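Local coordinates for nucleoside hydrolase, putative (Trypanosoma brucei, PDB 3FZ0), which is an alpha/beta protein of the inosine-uridine preferring nucleoside hydrolase family that carries a bound calcium ion, at residues 218-221 and 222-226; 179-182 and 183-187. The protein carries 2 engineered substitutions. All blocks are in the same frame, centred on the assembly; numbering follows the deposited sequence.

Contact 1: residues 218-221 and 222-226; sequences WGFY and DKLVN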
loop_
_atom_site.group_PDB
_atom_site.type_symbol
_atom_site.label_atom_id
_atom_site.label_comp_id
_atom_site.label_asym_id
_atom_site.label_seq_id
_atom_site.Cartn_x
_atom_site.Cartn_y
_atom_site.Cartn_z
ATOM N N TRP B 218 22.801 28.127 19.451
ATOM C CA TRP B 218 24.048 28.536 18.822
ATOM C C TRP B 218 24.957 29.283 19.797
ATOM O O TRP B 218 26.177 29.116 19.748
ATOM C CB TRP B 218 23.819 29.310 17.516
ATOM C CG TRP B 218 23.337 28.394 16.411
ATOM C CD1 TRP B 218 22.101 28.404 15.819
ATOM C CD2 TRP B 218 24.063 27.308 15.802
ATOM N NE1 TRP B 218 22.016 27.406 14.888
ATOM C CE2 TRP B 218 23.201 26.722 14.843
ATOM C CE3 TRP B 218 25.355 26.789 15.966
ATOM C CZ2 TRP B 218 23.578 25.626 14.050
ATOM C CZ3 TRP B 218 25.750 25.692 15.167
ATOM C CH2 TRP B 218 24.852 25.122 14.224
ATOM N N GLY B 219 24.365 30.095 20.684
ATOM C CA GLY B 219 25.094 30.795 21.775
ATOM C C GLY B 219 25.796 29.804 22.710
ATOM O O GLY B 219 26.974 29.978 23.046
ATOM N N PHE B 220 25.094 28.744 23.099
ATOM C CA PHE B 220 25.686 27.695 23.910
ATOM C C PHE B 220 26.845 27.058 23.128
ATOM O O PHE B 220 27.965 26.939 23.663
ATOM C CB PHE B 220 24.640 26.642 24.296
ATOM C CG PHE B 220 25.204 25.475 25.051
ATOM C CD1 PHE B 220 25.298 25.519 26.448
ATOM C CD2 PHE B 220 25.633 24.325 24.380
ATOM C CE1 PHE B 220 25.816 24.432 27.158
ATOM C CE2 PHE B 220 26.162 23.227 25.082
ATOM C CZ PHE B 220 26.243 23.268 26.462
ATOM N N TYR B 221 26.568 26.671 21.874
ATOM C CA TYR B 221 27.585 26.118 20.983
ATOM C C TYR B 221 28.857 26.969 20.963
ATOM O O TYR B 221 29.961 26.446 21.074
ATOM C CB TYR B 221 27.049 25.967 19.554
ATOM C CG TYR B 221 28.086 25.436 18.602
ATOM C CD1 TYR B 221 28.433 24.073 18.598
ATOM C CD2 TYR B 221 28.725 26.287 17.690
ATOM C CE1 TYR B 221 29.386 23.580 17.706
ATOM C CE2 TYR B 221 29.666 25.806 16.805
ATOM C CZ TYR B 221 29.994 24.448 16.810
ATOM O OH TYR B 221 30.943 23.946 15.919
ATOM N N ASP B 222 28.690 28.279 20.827
ATOM C CA ASP B 222 29.835 29.175 20.751
ATOM C C ASP B 222 30.716 29.003 21.990
ATOM O O ASP B 222 31.937 29.015 21.871
ATOM C CB ASP B 222 29.399 30.633 20.554
ATOM C CG ASP B 222 28.988 30.936 19.113
ATOM O OD1 ASP B 222 29.129 30.050 18.249
ATOM O OD2 ASP B 222 28.527 32.068 18.830
ATOM N N LYS B 223 30.097 28.830 23.159
ATOM C CA LYS B 223 30.824 28.650 24.410
ATOM C C LYS B 223 31.429 27.255 24.497
ATOM O O LYS B 223 32.541 27.087 24.976
ATOM C CB LYS B 223 29.929 28.900 25.610
ATOM C CG LYS B 223 29.760 30.356 25.963
ATOM C CD LYS B 223 28.507 30.570 26.815
ATOM C CE LYS B 223 28.399 32.021 27.305
ATOM N NZ LYS B 223 27.119 32.267 28.063
ATOM N N LEU B 224 30.704 26.264 23.998
ATOM C CA LEU B 224 31.186 24.893 23.922
ATOM C C LEU B 224 32.580 24.831 23.265
ATOM O O LEU B 224 33.489 24.173 23.784
ATOM C CB LEU B 224 30.154 24.015 23.174
ATOM C CG LEU B 224 30.251 22.486 23.277
ATOM C CD1 LEU B 224 29.969 22.059 24.713
ATOM C CD2 LEU B 224 29.395 21.724 22.259
ATOM N N VAL B 225 32.766 25.546 22.154
ATOM C CA VAL B 225 33.986 25.412 21.349
ATOM C C VAL B 225 35.021 26.517 21.590
ATOM O O VAL B 225 35.966 26.680 20.800
ATOM C CB VAL B 225 33.674 25.289 19.812
ATOM C CG1 VAL B 225 33.027 24.005 19.501
ATOM C CG2 VAL B 225 32.849 26.447 19.292
ATOM N N ASN B 226 34.802 27.261 22.685
ATOM C CA ASN B 226 35.644 28.345 23.174
ATOM C C ASN B 226 35.743 29.565 22.283
ATOM O O ASN B 226 36.726 30.293 22.301
ATOM C CB ASN B 226 37.037 27.842 23.532
ATOM C CG ASN B 226 37.254 27.714 25.029
ATOM O OD1 ASN B 226 36.309 27.554 25.831
ATOM N ND2 ASN B 226 38.518 27.761 25.417
#
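The short helix 218-224, scarcely two turns long, brings Phe220 against Leu224 and Tyr221 against Val225, one turn further on. Phe220 touches Leu224 through one pair of outer atoms, approaching obliquely, with ring atom CE2 of Phe220 lying 4.0 Å from CD1 of Leu224. CG of Phe220, anti to the backbone N (chi1 176°), turns the ring back from the direction of CB and brings CE2 up to Leu224. Beneath this pair the backbone bond from Leu224 N to Phe220 O spans 2.8 Å, and another links Asp222 N to Trp218 O at 2.9 Å.

The Tyr221 ring is sandwiched. Over one face stands CG2 of Val225, 4.1 Å above the plane and displaced toward the rim; the opposite face receives the six-membered edge of the Trp218 indole through CZ3. The other Val225 methyl, CG1, lies 4.1 Å from CZ of Tyr221, so both branches of the valine grip one aromatic ring. Val225 N still bonds to Tyr221 O at 3.1 Å, yet Val225 is where helical backbone angles are lost. A Schellman motif then ends the helix: Asn226, with positive phi (65°), is its C-prime residue, its N bonding to Lys223 O at 3.2 Å while Arg227 N reaches back to Asp222 O.

Asp222 keeps CG beside its own backbone N (chi1 -78°), which sets OD1 only 3.4 Å from Trp218 O. These two acceptors do not bond. NH1 of Arg258 and NH1 of Arg227 form salt bridges to OD1, and two positive groups there would be expected to ease the closeness.

Contact 2: residues 179-182 and 183-187; sequences AEFN and SHCDP
Glu180 caps the start of helix 181-185 with both carboxylate oxygens. Its OE2 accepts from Asn182 N at 2.9 Å in a nearly straight bond, the donor standing above the carboxylate plane, while OE1 takes Ser183 N at 3.1 Å from the syn side, well out of that plane. The chain is bent at chi2 (-77°), which folds the carboxylate back over the first turn; the bent glutamate thus does the work usually done by a shorter N-cap side chain, at amides that have no helical carbonyl before them. Each oxygen has a further partner, Gly167 N for OE1 and a bound BTB molecule, probably from the crystallisation liquor, for OE2. The backbone O of the same residue receives His184 N at 2.8 Å, opening the regular helical bonding.

At the other end Asp186 starts a second cap, its OD1 accepting from Ala189 N of helix 187-195 while OD2 is hydrogen-bonded to Thr138 OG1. A water bridges the junction, donating to Asn182 O and to Asp186 O, each at 2.7 Å.

Packing is led by a sulfur-aromatic contact. SG of Cys185 sits over one face of the Phe181 ring, 3.5 Å from its centroid and 19° off the normal, shifted toward CZ. On another side of the turn, CB of Ala179 rests 3.9 Å from CB of His184, whose ND1 is held by Ser175.

Beyond the turn, Cys185 packs on the loop residues Trp41 and Thr80, Asn182 ND2 bonds to Met165 O at the end of strand 162-165, and Ser183 and Pro187 lie against Val306 of strand 296-306.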
loop_
_atom_site.group_PDB
_atom_site.type_symbol
_atom_site.label_atom_id
_atom_site.label_comp_id
_atom_site.label_asym_id
_atom_site.label_seq_id
_atom_site.Cartn_x
_atom_site.Cartn_y
_atom_site.Cartn_z
ATOM N N ALA B 179 7.372 10.808 7.774
ATOM C CA ALA B 179 8.402 9.898 8.311
ATOM C C ALA B 179 9.727 10.591 8.550
ATOM O O ALA B 179 10.173 11.392 7.713
ATOM C CB ALA B 179 8.605 8.658 7.384
ATOM N N GLU B 180 10.347 10.244 9.688
ATOM C CA GLU B 180 11.698 10.659 10.040
ATOM C C GLU B 180 12.732 9.863 9.197
ATOM O O GLU B 180 12.531 8.677 8.880
ATOM C CB GLU B 180 11.876 10.448 11.561
ATOM C CG GLU B 180 13.254 10.754 12.191
ATOM C CD GLU B 180 14.264 9.677 11.917
ATOM O OE1 GLU B 180 13.907 8.488 11.940
ATOM O OE2 GLU B 180 15.422 10.012 11.651
ATOM N N PHE B 181 13.848 10.501 8.859
ATOM C CA PHE B 181 14.937 9.867 8.075
ATOM C C PHE B 181 15.285 8.384 8.351
ATOM O O PHE B 181 15.227 7.566 7.440
ATOM C CB PHE B 181 16.220 10.724 8.132
ATOM C CG PHE B 181 17.332 10.210 7.252
ATOM C CD1 PHE B 181 17.291 10.401 5.872
ATOM C CD2 PHE B 181 18.419 9.520 7.807
ATOM C CE1 PHE B 181 18.315 9.908 5.041
ATOM C CE2 PHE B 181 19.460 9.024 6.985
ATOM C CZ PHE B 181 19.410 9.225 5.598
ATOM N N ASN B 182 15.687 8.053 9.571
ATOM C CA ASN B 182 16.178 6.696 9.864
ATOM C C ASN B 182 15.059 5.676 9.643
ATOM O O ASN B 182 15.274 4.600 9.074
ATOM C CB ASN B 182 16.698 6.574 11.319
ATOM C CG ASN B 182 17.988 7.345 11.575
ATOM O OD1 ASN B 182 18.766 7.572 10.665
ATOM N ND2 ASN B 182 18.228 7.711 12.844
ATOM N N SER B 183 13.865 6.012 10.117
ATOM C CA SER B 183 12.685 5.186 9.924
ATOM C C SER B 183 12.408 5.005 8.432
ATOM O O SER B 183 12.286 3.861 7.956
ATOM C CB SER B 183 11.471 5.811 10.626
ATOM O OG SER B 183 10.375 4.896 10.699
ATOM N N HIS B 184 12.318 6.123 7.704
ATOM C CA HIS B 184 12.070 6.100 6.268
ATOM C C HIS B 184 13.152 5.307 5.519
ATOM O O HIS B 184 12.856 4.632 4.570
ATOM C CB HIS B 184 11.956 7.532 5.715
ATOM C CG HIS B 184 11.432 7.605 4.318
ATOM N ND1 HIS B 184 11.609 8.711 3.517
ATOM C CD2 HIS B 184 10.731 6.714 3.575
ATOM C CE1 HIS B 184 11.045 8.501 2.341
ATOM N NE2 HIS B 184 10.498 7.297 2.350
ATOM N N CYS B 185 14.391 5.377 5.983
ATOM C CA CYS B 185 15.519 4.672 5.355
ATOM C C CYS B 185 15.283 3.197 5.347
ATOM O O CYS B 185 15.599 2.512 4.378
ATOM C CB CYS B 185 16.822 4.952 6.095
ATOM S SG CYS B 185 17.646 6.456 5.542
ATOM N N ASP B 186 14.714 2.691 6.432
ATOM C CA ASP B 186 14.490 1.264 6.488
ATOM C C ASP B 186 13.306 0.960 7.357
ATOM O O ASP B 186 13.474 0.646 8.541
ATOM C CB ASP B 186 15.750 0.521 6.976
ATOM C CG ASP B 186 15.706 -0.918 6.638
ATOM O OD1 ASP B 186 14.575 -1.385 6.462
ATOM O OD2 ASP B 186 16.768 -1.592 6.528
ATOM N N PRO B 187 12.101 1.054 6.774
ATOM C CA PRO B 187 10.872 0.792 7.517
ATOM C C PRO B 187 10.790 -0.685 7.920
ATOM O O PRO B 187 10.453 -0.977 9.067
ATOM C CB PRO B 187 9.778 1.199 6.527
ATOM C CG PRO B 187 10.458 2.085 5.546
ATOM C CD PRO B 187 11.799 1.456 5.389
HETATM O O HOH W 1 15.222 2.090 9.953
#

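In the fold
The two contacts show the two ends of short helices in one chain: contact 2 is built round an N-cap, whereas contact 1 runs into a Schellman motif. They do not touch; their centres are 31 Å apart and their nearest atoms about 18 Å. Contact 2, which comes first along the chain, lies deeper, its centre 13 Å from that of the chain, with the side chain of Asn182 about 5 Å from the calcium ion bound at Asp14, Asp19, Leu134 and Asp283, and that of Glu180 about 3 Å from BTB. Contact 1, whose centre is 22 Å from that of the chain, lies on a peripheral helix packed on helix 345-356.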